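Local coordinates for protein histone-lysine N-methyltransferase family member SUVH9 (PDB 4NJ5) that probably binds methylated DNA and recruits RNA polymerase V to chromatin in gene silencing, while lacking histone methyltransferase activity itself, at residues G249-D254 with L266-D271. Residues are numbered along the deposited sequence; the frame is centred on the assembly and turned at random.
Sequences GYINFD and LFNDID
The carboxamide oxygen of N268 is gripped by two backbone N-H groups from the same face of the amide plane: that of I270, two residues on (N to OD1, 3.0 Å), makes an Asx turn, and that of D271, three on, extends it to an Asx motif. Asparagine suits this turn because its amide also donates: ND2 reaches D271 OD1, nearly in the amide plane, and has a further partner in the carbonyl of D273. Thus fixed, N268 lends its CB to I251 across the contact and its backbone N to the carbonyl of G249 (N to O, 2.9 Å). L266 N then meets N252 O almost in line with the carbonyl, whereas I251 N gives L266 O a weak bond (3.1 Å). Between the antiparallel pairs Y250–F267 and N252–L266 the register slips by one residue, a beta bulge.

With CG anti to the backbone N (chi1 -176°), the F267 ring reaches G249, its CE1 3.5 Å from G249 CA; glycine's bare CA permits this closeness. The edge of F267 points at the face of Y250, with CD1 over the ring centre and the planes at 59°, while F253 CE1 lies over the opposite face, toward its rim. Beyond the rings, Y250 OH bonds to E364 and R246. I251, in the bulge, offers an apolar branch, CD1, to L266 CD2 at 3.8 Å; leucine suits its buried place, packed on V365 and W373.

This hairpin forms one margin of a four-stranded mixed sheet: strand 250-252 is outermost, and strand 264-267 runs parallel to strand 363-367, through which it joins strand 373-377.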
loop_
_atom_site.group_PDB
_atom_site.type_symbol
_atom_site.label_atom_id
_atom_site.label_comp_id
_atom_site.label_asym_id
_atom_site.label_seq_id
_atom_site.Cartn_x
_atom_site.Cartn_y
_atom_site.Cartn_z
ATOM N N GLY A 249 8.993 19.507 -17.195
ATOM C CA GLY A 249 7.846 18.615 -17.171
ATOM C C GLY A 249 6.662 19.127 -16.377
ATOM O O GLY A 249 5.509 18.941 -16.767
ATOM N N TYR A 250 6.942 19.770 -15.251
ATOM C CA TYR A 250 5.874 20.234 -14.374
ATOM C C TYR A 250 5.168 21.475 -14.912
ATOM O O TYR A 250 5.662 22.600 -14.799
ATOM C CB TYR A 250 6.380 20.441 -12.945
ATOM C CG TYR A 250 6.578 19.139 -12.205
ATOM C CD1 TYR A 250 5.489 18.367 -11.823
ATOM C CD2 TYR A 250 7.848 18.677 -11.893
ATOM C CE1 TYR A 250 5.659 17.173 -11.147
ATOM C CE2 TYR A 250 8.027 17.484 -11.218
ATOM C CZ TYR A 250 6.929 16.737 -10.848
ATOM O OH TYR A 250 7.104 15.547 -10.178
ATOM N N ILE A 251 4.007 21.241 -15.512
ATOM C CA ILE A 251 3.176 22.299 -16.062
ATOM C C ILE A 251 2.583 23.125 -14.937
ATOM O O ILE A 251 2.604 24.353 -14.973
ATOM C CB ILE A 251 2.013 21.703 -16.873
ATOM C CG1 ILE A 251 2.548 20.799 -17.986
ATOM C CG2 ILE A 251 1.127 22.805 -17.429
ATOM C CD1 ILE A 251 1.548 19.772 -18.457
ATOM N N ASN A 252 2.057 22.429 -13.934
ATOM C CA ASN A 252 1.373 23.063 -12.819
ATOM C C ASN A 252 1.450 22.166 -11.586
ATOM O O ASN A 252 1.306 20.946 -11.693
ATOM C CB ASN A 252 -0.086 23.321 -13.195
ATOM C CG ASN A 252 -0.764 24.303 -12.266
ATOM O OD1 ASN A 252 -1.103 23.968 -11.131
ATOM N ND2 ASN A 252 -0.979 25.523 -12.749
ATOM N N PHE A 253 1.680 22.759 -10.418
ATOM C CA PHE A 253 1.858 21.970 -9.200
ATOM C C PHE A 253 0.576 21.778 -8.390
ATOM O O PHE A 253 0.585 21.117 -7.351
ATOM C CB PHE A 253 2.972 22.549 -8.324
ATOM C CG PHE A 253 4.347 22.101 -8.726
ATOM C CD1 PHE A 253 4.692 20.760 -8.666
ATOM C CD2 PHE A 253 5.294 23.016 -9.159
ATOM C CE1 PHE A 253 5.956 20.339 -9.036
ATOM C CE2 PHE A 253 6.558 22.603 -9.528
ATOM C CZ PHE A 253 6.890 21.262 -9.467
ATOM N N ASP A 254 -0.522 22.348 -8.875
ATOM C CA ASP A 254 -1.824 22.166 -8.242
ATOM C C ASP A 254 -2.962 22.491 -9.209
ATOM O O ASP A 254 -3.353 23.652 -9.336
ATOM C CB ASP A 254 -1.938 23.033 -6.982
ATOM C CG ASP A 254 -3.175 22.716 -6.167
ATOM O OD1 ASP A 254 -3.754 21.631 -6.384
ATOM O OD2 ASP A 254 -3.560 23.539 -5.309
ATOM N N LEU A 266 0.731 18.153 -11.899
ATOM C CA LEU A 266 0.489 17.860 -13.304
ATOM C C LEU A 266 1.822 17.815 -14.039
ATOM O O LEU A 266 2.513 18.826 -14.149
ATOM C CB LEU A 266 -0.419 18.914 -13.933
ATOM C CG LEU A 266 -0.662 18.695 -15.426
ATOM C CD1 LEU A 266 -1.416 17.393 -15.645
ATOM C CD2 LEU A 266 -1.405 19.865 -16.045
ATOM N N PHE A 267 2.176 16.640 -14.543
ATOM C CA PHE A 267 3.496 16.420 -15.118
ATOM C C PHE A 267 3.412 15.901 -16.545
ATOM O O PHE A 267 2.587 15.048 -16.854
ATOM C CB PHE A 267 4.276 15.432 -14.254
ATOM C CG PHE A 267 5.687 15.218 -14.706
ATOM C CD1 PHE A 267 6.664 16.161 -14.430
ATOM C CD2 PHE A 267 6.042 14.072 -15.401
ATOM C CE1 PHE A 267 7.968 15.968 -14.842
ATOM C CE2 PHE A 267 7.344 13.872 -15.814
ATOM C CZ PHE A 267 8.309 14.822 -15.535
ATOM N N ASN A 268 4.275 16.418 -17.412
ATOM C CA ASN A 268 4.301 16.000 -18.809
ATOM C C ASN A 268 5.693 16.160 -19.408
ATOM O O ASN A 268 6.088 17.257 -19.804
ATOM C CB ASN A 268 3.264 16.785 -19.618
ATOM C CG ASN A 268 3.229 16.386 -21.088
ATOM O OD1 ASN A 268 3.851 15.407 -21.499
ATOM N ND2 ASN A 268 2.488 17.149 -21.886
ATOM N N ASP A 269 6.431 15.054 -19.464
ATOM C CA ASP A 269 7.781 15.048 -20.023
ATOM C C ASP A 269 7.796 14.407 -21.404
ATOM O O ASP A 269 8.845 13.991 -21.892
ATOM C CB ASP A 269 8.749 14.314 -19.090
ATOM C CG ASP A 269 8.432 12.832 -18.958
ATOM O OD1 ASP A 269 7.307 12.417 -19.313
ATOM O OD2 ASP A 269 9.307 12.078 -18.484
ATOM N N ILE A 270 6.623 14.332 -22.026
ATOM C CA ILE A 270 6.466 13.677 -23.323
ATOM C C ILE A 270 6.166 14.677 -24.448
ATOM O O ILE A 270 6.860 14.695 -25.464
ATOM C CB ILE A 270 5.376 12.583 -23.259
ATOM C CG1 ILE A 270 5.872 11.382 -22.438
ATOM C CG2 ILE A 270 4.956 12.152 -24.659
ATOM C CD1 ILE A 270 4.796 10.358 -22.132
ATOM N N ASP A 271 5.135 15.502 -24.266
ATOM C CA ASP A 271 4.795 16.534 -25.249
ATOM C C ASP A 271 4.265 17.821 -24.615
ATOM O O ASP A 271 4.533 18.105 -23.450
ATOM C CB ASP A 271 3.804 16.005 -26.297
ATOM C CG ASP A 271 2.513 15.489 -25.678
ATOM O OD1 ASP A 271 2.202 15.846 -24.520
ATOM O OD2 ASP A 271 1.797 14.725 -26.357
#